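Local atomic coordinates of histidinol-phosphate aminotransferase (Clostridium acetobutylicum, PDB entry 3FTB), a protein that probably transfers amino groups with the help of pyridoxal 5'-phosphate, as a histidinol-phosphate aminotransferase of the class I and II family. Residues L270-K273 with K274-R278. Residues are numbered along the deposited sequence; the frame is centred on the assembly and turned at random.
Sequences LWIK and KERKR
Glu-275, whose methylenes pack beside the indole of Trp-271, has its OE2 gripped by Arg-278 NH2 and Asn-347 ND2 and, weakly, by Arg-278 NE. Arg-278 reaches back along the helix to the carboxylate: NH2 meets the syn lone pair of Glu-275 OE2 at 3.0 Å, with the oxygen in the guanidinium plane, and NE adds a second weak bond, to OE1. Arg-278 NH2 is also held by Thr-348 OG1, so both partners of the salt bridge are tied to helix 344-359. Glu-344 lies close to OE1, a like charge that the nearby Arg-278 probably offsets.

Glu-275 N donates to Trp-271 O at 2.9 Å, an i to i+4 bond of one continuous helix. The indole of Trp-271 stands out from the helix with CG anti to the backbone N (chi1 155°) and its CD1/NE1 side next to Glu-275. CD1 comes 3.7 Å from Glu-275 CB, while NE1 lies near CB and CG and donates to the carbonyl of Lys-342. Ring and carboxylate planes are almost parallel, but the contact is made by the methylenes. On one face of the indole, offset toward the rim, sits CG2 of the adjacent Ile-272.

Arg-276 runs extended to CD and then bends at chi3 (45°), folding back so that NH1 comes 4.0 Å from Ile-272 CB and donates to Ala-297 O. Lys-277 CB rests 3.5 Å from Lys-273 O.

Such i to i+3 and i to i+4 side-chain pairs join helix 262-285 to its surroundings in what is probably the small C-terminal domain of a fold-type I pyridoxal-phosphate enzyme. The helix, which leads into the five-stranded sheet containing 289-293 and 299-304, turns Trp-271 toward the loop residues Pro-37, Leu-38 and Phe-189, sends Arg-276 to the segment just before strand 299-304, and is pinned through Glu-275 and Arg-278 to the C-terminal helix 344-359.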
ATOM      1  N   LEU A 270       4.830 -28.814  11.964  1.00 45.89           N
ATOM      2  CA  LEU A 270       5.757 -29.758  12.565  1.00 46.47           C
ATOM      3  C   LEU A 270       6.578 -29.027  13.629  1.00 49.47           C
ATOM      4  O   LEU A 270       6.939 -29.584  14.674  1.00 51.32           O
ATOM      5  CB  LEU A 270       6.676 -30.321  11.479  1.00 45.24           C
ATOM      6  CG  LEU A 270       6.783 -31.840  11.356  1.00 46.18           C
ATOM      7  CD1 LEU A 270       8.128 -32.223  10.760  1.00 46.12           C
ATOM      8  CD2 LEU A 270       6.573 -32.521  12.705  1.00 40.99           C
ATOM      9  N   TRP A 271       6.859 -27.759  13.355  1.00 45.74           N
ATOM     10  CA  TRP A 271       7.671 -26.964  14.253  1.00 43.48           C
ATOM     11  C   TRP A 271       6.928 -26.638  15.550  1.00 46.08           C
ATOM     12  O   TRP A 271       7.221 -27.241  16.580  1.00 49.57           O
ATOM     13  CB  TRP A 271       8.200 -25.713  13.536  1.00 42.33           C
ATOM     14  CG  TRP A 271       8.521 -24.595  14.453  1.00 48.43           C
ATOM     15  CD1 TRP A 271       9.374 -24.623  15.518  1.00 48.44           C
ATOM     16  CD2 TRP A 271       7.996 -23.268  14.392  1.00 54.19           C
ATOM     17  NE1 TRP A 271       9.405 -23.395  16.129  1.00 49.05           N
ATOM     18  CE2 TRP A 271       8.570 -22.544  15.458  1.00 51.23           C
ATOM     19  CE3 TRP A 271       7.096 -22.620  13.543  1.00 53.16           C
ATOM     20  CZ2 TRP A 271       8.269 -21.207  15.697  1.00 48.40           C
ATOM     21  CZ3 TRP A 271       6.800 -21.287  13.782  1.00 47.17           C
ATOM     22  CH2 TRP A 271       7.379 -20.598  14.852  1.00 49.52           C
ATOM     23  N   ILE A 272       5.955 -25.725  15.506  1.00 47.69           N
ATOM     24  CA  ILE A 272       5.311 -25.246  16.742  1.00 53.61           C
ATOM     25  C   ILE A 272       4.576 -26.292  17.545  1.00 49.90           C
ATOM     26  O   ILE A 272       4.428 -26.134  18.746  1.00 56.18           O
ATOM     27  CB  ILE A 272       4.304 -24.086  16.533  1.00 36.53           C
ATOM     28  CG1 ILE A 272       3.692 -24.151  15.135  1.00 23.31           C
ATOM     29  CG2 ILE A 272       4.927 -22.733  16.918  1.00 37.44           C
ATOM     30  CD1 ILE A 272       2.636 -25.230  14.982  1.00 23.37           C
ATOM     31  N   LYS A 273       4.073 -27.332  16.889  1.00 52.52           N
ATOM     32  CA  LYS A 273       3.399 -28.392  17.625  1.00 57.41           C
ATOM     33  C   LYS A 273       4.324 -28.893  18.735  1.00 45.93           C
ATOM     34  O   LYS A 273       3.998 -28.795  19.918  1.00 47.59           O
ATOM     35  CB  LYS A 273       2.967 -29.522  16.689  1.00 65.35           C
ATOM     36  CG  LYS A 273       1.797 -29.148  15.777  1.00 69.99           C
ATOM     37  CD  LYS A 273       1.272 -30.364  15.022  1.00 73.87           C
ATOM     38  CE  LYS A 273       0.141 -29.999  14.068  1.00 74.29           C
ATOM     39  NZ  LYS A 273      -1.056 -29.451  14.762  1.00 72.54           N
ATOM     40  N   LYS A 274       5.492 -29.388  18.335  1.00 47.36           N
ATOM     41  CA  LYS A 274       6.532 -29.815  19.263  1.00 53.34           C
ATOM     42  C   LYS A 274       7.102 -28.671  20.089  1.00 53.81           C
ATOM     43  O   LYS A 274       6.964 -28.639  21.311  1.00 57.41           O
ATOM     44  CB  LYS A 274       7.688 -30.462  18.499  1.00 62.70           C
ATOM     45  CG  LYS A 274       7.377 -31.810  17.885  1.00 73.15           C
ATOM     46  CD  LYS A 274       8.664 -32.573  17.616  1.00 78.71           C
ATOM     47  CE  LYS A 274       8.453 -33.682  16.593  1.00 81.94           C
ATOM     48  NZ  LYS A 274       8.307 -33.160  15.203  1.00 77.74           N
ATOM     49  N   GLU A 275       7.768 -27.747  19.408  1.00 49.95           N
ATOM     50  CA  GLU A 275       8.484 -26.674  20.080  1.00 47.13           C
ATOM     51  C   GLU A 275       7.606 -25.903  21.071  1.00 49.22           C
ATOM     52  O   GLU A 275       8.023 -25.641  22.204  1.00 50.56           O
ATOM     53  CB  GLU A 275       9.148 -25.739  19.061  1.00 43.58           C
ATOM     54  CG  GLU A 275      10.175 -24.794  19.667  1.00 55.38           C
ATOM     55  CD  GLU A 275      11.175 -25.504  20.580  1.00 61.42           C
ATOM     56  OE1 GLU A 275      11.400 -26.717  20.381  1.00 59.76           O
ATOM     57  OE2 GLU A 275      11.741 -24.852  21.491  1.00 56.94           O
ATOM     58  N   ARG A 276       6.388 -25.558  20.667  1.00 48.56           N
ATOM     59  CA  ARG A 276       5.511 -24.821  21.572  1.00 49.72           C
ATOM     60  C   ARG A 276       5.316 -25.609  22.855  1.00 50.38           C
ATOM     61  O   ARG A 276       5.344 -25.048  23.944  1.00 41.93           O
ATOM     62  CB  ARG A 276       4.152 -24.501  20.942  1.00 47.79           C
ATOM     63  CG  ARG A 276       3.220 -23.705  21.867  1.00 47.62           C
ATOM     64  CD  ARG A 276       1.894 -23.345  21.200  1.00 35.43           C
ATOM     65  NE  ARG A 276       1.319 -24.480  20.480  1.00 31.99           N
ATOM     66  CZ  ARG A 276       0.906 -24.435  19.215  1.00 35.93           C
ATOM     67  NH1 ARG A 276       0.974 -23.297  18.533  1.00 40.58           N
ATOM     68  NH2 ARG A 276       0.419 -25.525  18.630  1.00 32.71           N
ATOM     69  N   LYS A 277       5.124 -26.917  22.715  1.00 53.68           N
ATOM     70  CA  LYS A 277       4.878 -27.792  23.857  1.00 57.32           C
ATOM     71  C   LYS A 277       6.076 -27.849  24.801  1.00 54.37           C
ATOM     72  O   LYS A 277       5.911 -27.823  26.020  1.00 56.35           O
ATOM     73  CB  LYS A 277       4.501 -29.204  23.387  1.00 59.26           C
ATOM     74  CG  LYS A 277       3.954 -30.103  24.484  1.00 55.51           C
ATOM     75  CD  LYS A 277       3.546 -31.459  23.930  1.00 56.41           C
ATOM     76  CE  LYS A 277       3.212 -32.433  25.054  1.00 55.84           C
ATOM     77  NZ  LYS A 277       4.391 -32.715  25.924  1.00 50.24           N
ATOM     78  N   ARG A 278       7.276 -27.921  24.231  1.00 47.80           N
ATOM     79  CA  ARG A 278       8.499 -27.977  25.023  1.00 37.43           C
ATOM     80  C   ARG A 278       8.785 -26.630  25.673  1.00 36.40           C
ATOM     81  O   ARG A 278       9.005 -26.539  26.880  1.00 30.34           O
ATOM     82  CB  ARG A 278       9.691 -28.380  24.148  1.00 40.29           C
ATOM     83  CG  ARG A 278      10.957 -28.709  24.931  1.00 40.65           C
ATOM     84  CD  ARG A 278      12.174 -28.781  24.021  1.00 38.71           C
ATOM     85  NE  ARG A 278      12.561 -27.461  23.531  1.00 38.85           N
ATOM     86  CZ  ARG A 278      13.650 -26.804  23.921  1.00 40.72           C
ATOM     87  NH1 ARG A 278      14.470 -27.348  24.807  1.00 49.58           N
ATOM     88  NH2 ARG A 278      13.925 -25.604  23.420  1.00 32.85           N
TER